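Local atomic coordinates of family 88 glycosyl hydrolase (Bacteroides thetaiotaomicron, PDB entry 5NOA), a protein that is probably a carbohydrate-cleaving enzyme of a gut bacterium, linked to removal of rhamnose caps from complex arabinogalactan proteins. Residues Asp126-Glu131 with His135-Ala140; Ile195-Asp198 with Leu203-Arg206; Tyr210-His215 with Gly220-Trp225. All coordinates share one frame; numbering follows the deposited sequence.

Contact 1: residues Asp126-Glu131 with His135-Ala140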
loop_
_atom_site.group_PDB
_atom_site.type_symbol
_atom_site.label_atom_id
_atom_site.label_comp_id
_atom_site.label_asym_id
_atom_site.label_seq_id
_atom_site.Cartn_x
_atom_site.Cartn_y
_atom_site.Cartn_z
ATOM N N ASP A 126 -13.861 -5.882 -2.117
ATOM C CA ASP A 126 -14.456 -5.266 -0.909
ATOM C C ASP A 126 -15.923 -4.923 -1.153
ATOM O O ASP A 126 -16.778 -5.125 -0.309
ATOM C CB ASP A 126 -13.691 -3.979 -0.518
ATOM C CG ASP A 126 -12.354 -4.229 0.117
ATOM O OD1 ASP A 126 -12.069 -5.359 0.540
ATOM O OD2 ASP A 126 -11.571 -3.236 0.185
ATOM N N LEU A 127 -16.186 -4.348 -2.311
ATOM C CA LEU A 127 -17.560 -3.978 -2.672
ATOM C C LEU A 127 -18.437 -5.230 -2.804
ATOM O O LEU A 127 -19.586 -5.225 -2.368
ATOM C CB LEU A 127 -17.584 -3.154 -3.956
ATOM C CG LEU A 127 -16.925 -1.776 -3.813
ATOM C CD1 LEU A 127 -16.748 -1.093 -5.158
ATOM C CD2 LEU A 127 -17.737 -0.899 -2.873
ATOM N N TYR A 128 -17.893 -6.292 -3.406
ATOM C CA TYR A 128 -18.592 -7.575 -3.459
ATOM C C TYR A 128 -18.936 -8.090 -2.075
ATOM O O TYR A 128 -20.053 -8.524 -1.819
ATOM C CB TYR A 128 -17.708 -8.607 -4.212
ATOM C CG TYR A 128 -18.266 -10.003 -4.200
ATOM C CD1 TYR A 128 -18.026 -10.850 -3.133
ATOM C CD2 TYR A 128 -19.029 -10.465 -5.235
ATOM C CE1 TYR A 128 -18.567 -12.109 -3.083
ATOM C CE2 TYR A 128 -19.562 -11.745 -5.214
ATOM C CZ TYR A 128 -19.322 -12.574 -4.139
ATOM O OH TYR A 128 -19.857 -13.813 -4.111
ATOM N N ASN A 129 -17.990 -8.030 -1.143
ATOM C CA ASN A 129 -18.246 -8.571 0.185
ATOM C C ASN A 129 -19.404 -7.861 0.854
ATOM O O ASN A 129 -20.196 -8.487 1.537
ATOM C CB ASN A 129 -16.997 -8.529 1.037
ATOM C CG ASN A 129 -16.036 -9.634 0.698
ATOM O OD1 ASN A 129 -16.443 -10.707 0.249
ATOM N ND2 ASN A 129 -14.756 -9.353 0.830
ATOM N N LEU A 130 -19.539 -6.566 0.623
ATOM C CA LEU A 130 -20.664 -5.787 1.168
ATOM C C LEU A 130 -21.989 -6.115 0.488
ATOM O O LEU A 130 -23.021 -6.080 1.123
ATOM C CB LEU A 130 -20.365 -4.294 1.033
ATOM C CG LEU A 130 -19.206 -3.770 1.902
ATOM C CD1 LEU A 130 -18.841 -2.345 1.496
ATOM C CD2 LEU A 130 -19.563 -3.786 3.378
ATOM N N GLU A 131 -21.945 -6.330 -0.827
ATOM C CA GLU A 131 -23.178 -6.604 -1.603
ATOM C C GLU A 131 -22.832 -7.611 -2.701
ATOM O O GLU A 131 -22.477 -7.221 -3.810
ATOM C CB GLU A 131 -23.656 -5.294 -2.197
ATOM C CG GLU A 131 -24.079 -4.268 -1.140
ATOM C CD GLU A 131 -24.287 -2.893 -1.709
ATOM O OE1 GLU A 131 -25.334 -2.703 -2.365
ATOM O OE2 GLU A 131 -23.416 -2.016 -1.473
ATOM N N HIS A 135 -20.950 -10.342 -10.957
ATOM C CA HIS A 135 -20.259 -9.514 -11.946
ATOM C C HIS A 135 -19.161 -8.670 -11.317
ATOM O O HIS A 135 -18.225 -8.293 -12.004
ATOM C CB HIS A 135 -21.217 -8.608 -12.727
ATOM C CG HIS A 135 -21.725 -7.419 -11.968
ATOM N ND1 HIS A 135 -22.832 -7.475 -11.144
ATOM C CD2 HIS A 135 -21.277 -6.137 -11.909
ATOM C CE1 HIS A 135 -23.053 -6.280 -10.618
ATOM N NE2 HIS A 135 -22.131 -5.451 -11.066
ATOM N N LYS A 136 -19.258 -8.365 -10.032
ATOM C CA LYS A 136 -18.275 -7.473 -9.425
ATOM C C LYS A 136 -16.860 -8.042 -9.418
ATOM O O LYS A 136 -15.895 -7.281 -9.503
ATOM C CB LYS A 136 -18.743 -7.124 -8.013
ATOM C CG LYS A 136 -19.993 -6.259 -8.036
ATOM C CD LYS A 136 -20.513 -5.910 -6.643
ATOM C CE LYS A 136 -21.790 -5.095 -6.723
ATOM N NZ LYS A 136 -22.439 -4.905 -5.404
ATOM N N ILE A 137 -16.752 -9.365 -9.274
ATOM C CA ILE A 137 -15.475 -10.048 -9.208
ATOM C C ILE A 137 -15.216 -10.968 -10.405
ATOM O O ILE A 137 -14.229 -11.690 -10.446
ATOM C CB ILE A 137 -15.280 -10.812 -7.891
ATOM C CG1 ILE A 137 -16.332 -11.885 -7.702
ATOM C CG2 ILE A 137 -15.232 -9.830 -6.736
ATOM C CD1 ILE A 137 -16.025 -12.805 -6.556
ATOM N N ALA A 138 -16.084 -10.921 -11.411
ATOM C CA ALA A 138 -15.922 -11.803 -12.578
ATOM C C ALA A 138 -14.579 -11.583 -13.262
ATOM O O ALA A 138 -13.865 -12.542 -13.569
ATOM C CB ALA A 138 -17.097 -11.610 -13.522
ATOM N N ARG A 139 -14.281 -10.325 -13.548
ATOM C CA ARG A 139 -13.033 -10.024 -14.216
ATOM C C ARG A 139 -11.852 -10.360 -13.305
ATOM O O ARG A 139 -10.852 -10.913 -13.766
ATOM C CB ARG A 139 -12.961 -8.595 -14.706
ATOM C CG ARG A 139 -11.650 -8.272 -15.409
ATOM C CD ARG A 139 -11.483 -9.008 -16.684
ATOM N NE ARG A 139 -10.445 -8.388 -17.471
ATOM C CZ ARG A 139 -10.158 -8.676 -18.735
ATOM N NH1 ARG A 139 -10.751 -9.675 -19.365
ATOM N NH2 ARG A 139 -9.258 -7.974 -19.398
ATOM N N ALA A 140 -11.930 -9.988 -12.015
ATOM C CA ALA A 140 -10.833 -10.284 -11.103
ATOM C C ALA A 140 -10.496 -11.774 -11.126
ATOM O O ALA A 140 -9.345 -12.181 -11.212
ATOM C CB ALA A 140 -11.189 -9.856 -9.709
#

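Contact 2: residues Ile195-Asp198 with Leu203-Arg206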
loop_
_atom_site.group_PDB
_atom_site.type_symbol
_atom_site.label_atom_id
_atom_site.label_comp_id
_atom_site.label_asym_id
_atom_site.label_seq_id
_atom_site.Cartn_x
_atom_site.Cartn_y
_atom_site.Cartn_z
ATOM N N ILE A 195 14.641 -11.726 -5.307
ATOM C CA ILE A 195 15.362 -10.727 -6.096
ATOM C C ILE A 195 15.568 -9.399 -5.330
ATOM O O ILE A 195 16.610 -8.773 -5.436
ATOM C CB ILE A 195 14.631 -10.435 -7.414
ATOM C CG1 ILE A 195 14.541 -11.683 -8.317
ATOM C CG2 ILE A 195 15.265 -9.233 -8.096
ATOM C CD1 ILE A 195 15.867 -12.258 -8.744
ATOM N N MET A 196 14.607 -8.995 -4.537
ATOM C CA MET A 196 14.587 -7.651 -3.993
ATOM C C MET A 196 14.902 -7.554 -2.508
ATOM O O MET A 196 15.252 -6.461 -2.060
ATOM C CB MET A 196 13.224 -6.956 -4.253
ATOM C CG MET A 196 13.074 -6.463 -5.664
ATOM S SD MET A 196 11.403 -5.932 -6.006
ATOM C CE MET A 196 10.679 -7.448 -6.517
ATOM N N TYR A 197 14.754 -8.627 -1.739
ATOM C CA TYR A 197 14.991 -8.524 -0.308
ATOM C C TYR A 197 16.466 -8.604 -0.036
ATOM O O TYR A 197 17.140 -9.520 -0.484
ATOM C CB TYR A 197 14.234 -9.612 0.444
ATOM C CG TYR A 197 14.352 -9.473 1.926
ATOM C CD1 TYR A 197 13.798 -8.406 2.598
ATOM C CD2 TYR A 197 15.009 -10.428 2.667
ATOM C CE1 TYR A 197 13.880 -8.290 3.978
ATOM C CE2 TYR A 197 15.121 -10.331 4.025
ATOM C CZ TYR A 197 14.564 -9.255 4.690
ATOM O OH TYR A 197 14.665 -9.159 6.062
ATOM N N ASP A 198 16.981 -7.645 0.707
ATOM C CA ASP A 198 18.380 -7.653 1.150
ATOM C C ASP A 198 18.386 -8.222 2.558
ATOM O O ASP A 198 17.939 -7.558 3.491
ATOM C CB ASP A 198 18.934 -6.225 1.138
ATOM C CG ASP A 198 20.414 -6.128 1.513
ATOM O OD1 ASP A 198 20.813 -6.655 2.520
ATOM O OD2 ASP A 198 21.172 -5.516 0.762
ATOM N N LEU A 203 15.595 -4.898 4.216
ATOM C CA LEU A 203 14.732 -4.009 3.437
ATOM C C LEU A 203 14.700 -4.510 1.999
ATOM O O LEU A 203 15.546 -5.299 1.578
ATOM C CB LEU A 203 15.310 -2.580 3.480
ATOM C CG LEU A 203 15.275 -1.855 4.824
ATOM C CD1 LEU A 203 15.980 -0.531 4.721
ATOM C CD2 LEU A 203 13.884 -1.661 5.362
ATOM N N TYR A 204 13.677 -4.057 1.273
ATOM C CA TYR A 204 13.506 -4.373 -0.127
ATOM C C TYR A 204 14.020 -3.259 -1.028
ATOM O O TYR A 204 13.640 -2.093 -0.894
ATOM C CB TYR A 204 12.016 -4.554 -0.456
ATOM C CG TYR A 204 11.432 -5.861 0.025
ATOM C CD1 TYR A 204 11.007 -5.986 1.347
ATOM C CD2 TYR A 204 11.321 -6.964 -0.774
ATOM C CE1 TYR A 204 10.498 -7.152 1.846
ATOM C CE2 TYR A 204 10.779 -8.158 -0.284
ATOM C CZ TYR A 204 10.416 -8.237 1.025
ATOM O OH TYR A 204 9.895 -9.398 1.533
ATOM N N TYR A 205 14.797 -3.652 -2.017
ATOM C CA TYR A 205 15.086 -2.771 -3.132
ATOM C C TYR A 205 13.818 -2.555 -3.950
ATOM O O TYR A 205 12.959 -3.418 -4.022
ATOM C CB TYR A 205 16.198 -3.371 -3.999
ATOM C CG TYR A 205 17.548 -3.446 -3.272
ATOM C CD1 TYR A 205 18.278 -2.296 -2.992
ATOM C CD2 TYR A 205 18.073 -4.652 -2.858
ATOM C CE1 TYR A 205 19.499 -2.365 -2.337
ATOM C CE2 TYR A 205 19.270 -4.736 -2.173
ATOM C CZ TYR A 205 19.990 -3.592 -1.928
ATOM O OH TYR A 205 21.183 -3.660 -1.240
ATOM N N ARG A 206 13.775 -1.438 -4.642
ATOM C CA ARG A 206 12.581 -1.147 -5.408
ATOM C C ARG A 206 12.342 -2.117 -6.583
ATOM O O ARG A 206 11.196 -2.320 -6.994
ATOM C CB ARG A 206 12.530 0.292 -5.843
ATOM C CG ARG A 206 13.504 0.643 -6.913
ATOM C CD ARG A 206 13.761 2.125 -6.932
ATOM N NE ARG A 206 12.670 2.909 -7.431
ATOM C CZ ARG A 206 12.637 4.259 -7.484
ATOM N NH1 ARG A 206 13.637 5.096 -7.046
ATOM N NH2 ARG A 206 11.553 4.841 -7.973
#

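Contact 3: residues Tyr210-His215 with Gly220-Trp225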
loop_
_atom_site.group_PDB
_atom_site.type_symbol
_atom_site.label_atom_id
_atom_site.label_comp_id
_atom_site.label_asym_id
_atom_site.label_seq_id
_atom_site.Cartn_x
_atom_site.Cartn_y
_atom_site.Cartn_z
ATOM N N TYR A 210 18.427 -1.979 -8.499
ATOM C CA TYR A 210 18.896 -1.077 -7.420
ATOM C C TYR A 210 19.747 -1.728 -6.384
ATOM O O TYR A 210 20.139 -1.099 -5.398
ATOM C CB TYR A 210 17.670 -0.414 -6.769
ATOM C CG TYR A 210 17.120 0.672 -7.619
ATOM C CD1 TYR A 210 16.305 0.377 -8.718
ATOM C CD2 TYR A 210 17.447 2.020 -7.365
ATOM C CE1 TYR A 210 15.811 1.402 -9.516
ATOM C CE2 TYR A 210 16.967 3.051 -8.159
ATOM C CZ TYR A 210 16.163 2.738 -9.236
ATOM O OH TYR A 210 15.657 3.745 -10.009
ATOM N N VAL A 211 20.141 -2.977 -6.613
ATOM C CA VAL A 211 20.928 -3.715 -5.663
ATOM C C VAL A 211 22.400 -3.195 -5.489
ATOM O O VAL A 211 23.133 -2.896 -6.406
ATOM C CB VAL A 211 20.789 -5.232 -5.948
ATOM C CG1 VAL A 211 21.513 -6.091 -4.924
ATOM C CG2 VAL A 211 19.311 -5.646 -5.993
ATOM N N TYR A 212 22.812 -3.124 -4.231
ATOM C CA TYR A 212 24.197 -2.815 -3.838
ATOM C C TYR A 212 25.106 -4.029 -4.102
ATOM O O TYR A 212 24.642 -5.172 -3.995
ATOM C CB TYR A 212 24.142 -2.525 -2.341
ATOM C CG TYR A 212 25.456 -2.164 -1.709
ATOM C CD1 TYR A 212 26.261 -3.152 -1.155
ATOM C CD2 TYR A 212 25.842 -0.852 -1.591
ATOM C CE1 TYR A 212 27.471 -2.827 -0.540
ATOM C CE2 TYR A 212 27.048 -0.516 -0.996
ATOM C CZ TYR A 212 27.868 -1.512 -0.488
ATOM O OH TYR A 212 29.051 -1.144 0.113
ATOM N N PRO A 213 26.380 -3.851 -4.430
ATOM C CA PRO A 213 27.087 -2.598 -4.540
ATOM C C PRO A 213 27.079 -1.978 -5.935
ATOM O O PRO A 213 27.611 -0.904 -6.101
ATOM C CB PRO A 213 28.526 -2.986 -4.154
ATOM C CG PRO A 213 28.654 -4.348 -4.718
ATOM C CD PRO A 213 27.319 -4.996 -4.415
ATOM N N LYS A 214 26.470 -2.631 -6.916
ATOM C CA LYS A 214 26.468 -2.066 -8.265
ATOM C C LYS A 214 25.840 -0.661 -8.243
ATOM O O LYS A 214 26.307 0.256 -8.936
ATOM C CB LYS A 214 25.729 -2.989 -9.242
ATOM C CG LYS A 214 25.811 -2.583 -10.712
ATOM C CD LYS A 214 24.460 -2.662 -11.422
ATOM C CE LYS A 214 23.497 -1.569 -10.936
ATOM N NZ LYS A 214 22.329 -1.292 -11.823
ATOM N N HIS A 215 24.739 -0.533 -7.526
ATOM C CA HIS A 215 24.063 0.743 -7.299
ATOM C C HIS A 215 24.209 1.129 -5.826
ATOM O O HIS A 215 24.049 0.296 -4.939
ATOM C CB HIS A 215 22.595 0.626 -7.709
ATOM C CG HIS A 215 21.810 1.855 -7.386
ATOM N ND1 HIS A 215 21.954 3.037 -8.085
ATOM C CD2 HIS A 215 20.945 2.106 -6.382
ATOM C CE1 HIS A 215 21.184 3.956 -7.526
ATOM N NE2 HIS A 215 20.566 3.414 -6.488
ATOM N N GLY A 220 27.116 6.588 -0.940
ATOM C CA GLY A 220 27.694 5.266 -0.790
ATOM C C GLY A 220 26.894 4.295 0.067
ATOM O O GLY A 220 27.415 3.259 0.423
ATOM N N LYS A 221 25.644 4.609 0.383
ATOM C CA LYS A 221 24.801 3.746 1.188
ATOM C C LYS A 221 24.026 2.816 0.272
ATOM O O LYS A 221 23.877 3.051 -0.924
ATOM C CB LYS A 221 23.816 4.542 2.070
ATOM C CG LYS A 221 24.397 5.541 3.064
ATOM C CD LYS A 221 25.189 4.940 4.218
ATOM C CE LYS A 221 25.438 5.967 5.329
ATOM N NZ LYS A 221 26.519 5.550 6.257
ATOM N N LYS A 222 23.468 1.758 0.856
ATOM C CA LYS A 222 22.444 1.002 0.139
ATOM C C LYS A 222 21.252 1.912 -0.122
ATOM O O LYS A 222 20.857 2.649 0.792
ATOM C CB LYS A 222 22.043 -0.242 0.907
ATOM C CG LYS A 222 23.163 -1.244 1.084
ATOM C CD LYS A 222 22.719 -2.489 1.807
ATOM C CE LYS A 222 23.781 -3.573 1.763
ATOM N NZ LYS A 222 23.453 -4.805 2.498
ATOM N N ASP A 223 20.662 1.840 -1.322
ATOM C CA ASP A 223 19.595 2.736 -1.702
ATOM C C ASP A 223 18.264 1.995 -1.699
ATOM O O ASP A 223 17.962 1.239 -2.631
ATOM C CB ASP A 223 19.878 3.302 -3.080
ATOM C CG ASP A 223 18.834 4.318 -3.524
ATOM O OD1 ASP A 223 18.150 4.947 -2.677
ATOM O OD2 ASP A 223 18.701 4.510 -4.769
ATOM N N PHE A 224 17.473 2.221 -0.657
ATOM C CA PHE A 224 16.141 1.624 -0.499
ATOM C C PHE A 224 15.121 2.747 -0.595
ATOM O O PHE A 224 15.150 3.687 0.181
ATOM C CB PHE A 224 16.025 0.914 0.843
ATOM C CG PHE A 224 16.950 -0.250 0.971
ATOM C CD1 PHE A 224 16.705 -1.417 0.273
ATOM C CD2 PHE A 224 18.071 -0.214 1.814
ATOM C CE1 PHE A 224 17.526 -2.527 0.387
ATOM C CE2 PHE A 224 18.893 -1.337 1.924
ATOM C CZ PHE A 224 18.628 -2.470 1.223
ATOM N N TRP A 225 14.182 2.630 -1.522
ATOM C CA TRP A 225 13.194 3.684 -1.741
ATOM C C TRP A 225 12.115 3.541 -0.682
ATOM O O TRP A 225 11.469 2.493 -0.546
ATOM C CB TRP A 225 12.585 3.487 -3.098
ATOM C CG TRP A 225 11.629 4.518 -3.550
ATOM C CD1 TRP A 225 11.597 5.833 -3.222
ATOM C CD2 TRP A 225 10.584 4.330 -4.489
ATOM N NE1 TRP A 225 10.579 6.472 -3.872
ATOM C CE2 TRP A 225 9.982 5.588 -4.706
ATOM C CE3 TRP A 225 10.116 3.240 -5.182
ATOM C CZ2 TRP A 225 8.881 5.778 -5.530
ATOM C CZ3 TRP A 225 9.018 3.424 -6.035
ATOM C CH2 TRP A 225 8.449 4.687 -6.205
HETATM O O HOH W 1 21.820 0.104 -3.325
HETATM O O HOH W 2 29.806 2.182 0.055
#

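Contact 1: residues Asp126-Glu131 with His135-Ala140
Ile137 sets its methyl CD1 over the middle of the Tyr128 ring. CD1 lies 4.0 Å from the ring centroid of Tyr128 and only 11° off the ring normal, a CH-pi contact on one face. The branch CG2 of Ile137 works closer to the backbone and meets Tyr128 CB at 3.7 Å. Both branches of the isoleucine are therefore used, one on the ring and one on the stem below it. With CG of Tyr128 anti to the backbone N (chi1 174°) the ring leaves helix 120-130 beside Ile137, and its chi2 turns a face to CD1. This is the tightly packed half of the contact. Ile175 of helix 160-176 touches both side chains there.

The two segments are the end of helix 120-130 and the start of helix 135-149, joined by a short turn. Their axes run roughly antiparallel (148°), 9.3 Å apart, a helical hairpin in keeping with the six-hairpin clan of this family.

The other half is looser and partly exposed. Lys136 lies extended along helix 120-130, with CD 4.1 Å from Tyr128 CA. Its NZ gives a hydrogen bond to Glu131 O at 2.8 Å, in the carbonyl plane and on a lone pair. Glu131 is the first residue past the helix, so the ammonium sits near the helix C-terminus, where its charge would probably be favoured by the partial negative charge of the helix end. The carboxylate of Glu131 turns to Lys82 instead, in a salt bridge through OE2. With an alanine at Lys136 the ammonium and long chain are gone, and Glu131 O would probably be left without its mate and a gap open beside Tyr128 CA. Trp90 also touches the Lys136 side chain, and Leu127 packs on helix 75-87.

Contact 2: residues Ile195-Asp198 with Leu203-Arg206
A small antiparallel beta hairpin follows helix 180-196, and this contact joins its two short, weakly bonded strands and the residues next to them. Tyr197 and Tyr204 form a non-hydrogen-bonded pair, with their CA atoms 4.4 Å apart. A backbone bond flanks it on each side. Tyr205 N donates to Met196 O at 2.8 Å, and Asp198 N donates to Leu203 O at 2.9 Å, nearly straight (171°).

The side chains of Tyr197 and Tyr204 share one face of the hairpin. Tyr197 CD1 sits over one face of the Tyr204 ring, toward its rim, and comes 3.6 Å from Tyr204 CE1. The ring planes are 52° apart, so the pair is oblique. Tyr197 CB also lies over the Tyr204 ring. At the ring's edge is Met196 CB, 4.0 Å from Tyr204 CD2.

With CG anti to the backbone N (chi1 -177°), Asp198 reaches Tyr205 OH, which donates to its OD2 at 2.7 Å, on the anti lone pair. Lys222 also grips OD2 in a salt bridge, and OD1 is bonded to Ala201 N.

Phe224 stacks on the Tyr205 ring. Leu203 packs on helix 250-266, where Thr259 bonds Tyr197 OH, and Tyr204 reaches Val232 of helix 226-242.

Contact 3: residues Tyr210-His215 with Gly220-Trp225
His215 and Asp223 make the one direct hydrogen bond between these two segments, and it runs side chain to side chain, while the backbones are bridged by a water. His215 NE2 donates to Asp223 OD2 at 2.8 Å with an angle of 172°. The acceptor lies almost in the imidazole plane, and the bond uses the anti lone pair of OD2. Asp223 reaches it with CG opposite its backbone N (chi1 -177°). The carboxylate is turned 43° from the ring. Its other oxygen, OD1, is bonded to Ser277, so both ends of the group are held. The Tyr210 ring adds an edge here, with CD2 3.8 Å from Asp223 OD2.

Water 1 sits between the two segments and takes part in three bonds. It donates to Tyr210 O at 2.9 Å and to His215 O at 2.8 Å. It accepts from Asp223 N. Both of its hydrogens are thus spent on carbonyls of segment 210-215, and the N-H of Asp223 is satisfied from across the gap.

Neither segment is regular helix or strand. Both belong to the long surface loop that leads from strand 203-204 to helix 226-242, and Trp225 takes the N-cap position of that helix.

Further out, Tyr212 and Lys222 cross at about a right angle. The aliphatic CG of Lys222 comes 3.7 Å from Tyr212 CG. Pro213, which follows a cis peptide bond, places CB over the centre of one face of the Tyr212 ring. The extended lysine chain passes the ring, with Lys222 CE 3.9 Å from Tyr212 CD1, and its end leads to Asp198. Beside the exposed Gly220, water 2 donates to Gly220 O at 2.6 Å and has a weak bond with Tyr212 OH.

Overall arrangement
Contact 1 stands apart from the other two. Its centre is about 33 Å from that of contact 2 and about 40 Å from that of contact 3, and it lies on the opposite side of the chain's centre. Contacts 2 and 3 are neighbours, with centres about 10 Å apart. They meet through a salt bridge from Lys222 NZ to Asp198 OD2 (3.0 Å) and by packing of Tyr205 OH on Tyr212 CB (3.4 Å). The hairpin region 195-206 and the loop 210-225 thus pack as one unit before helix 226-242. The three contacts follow one another along the chain inside the single family 88 range.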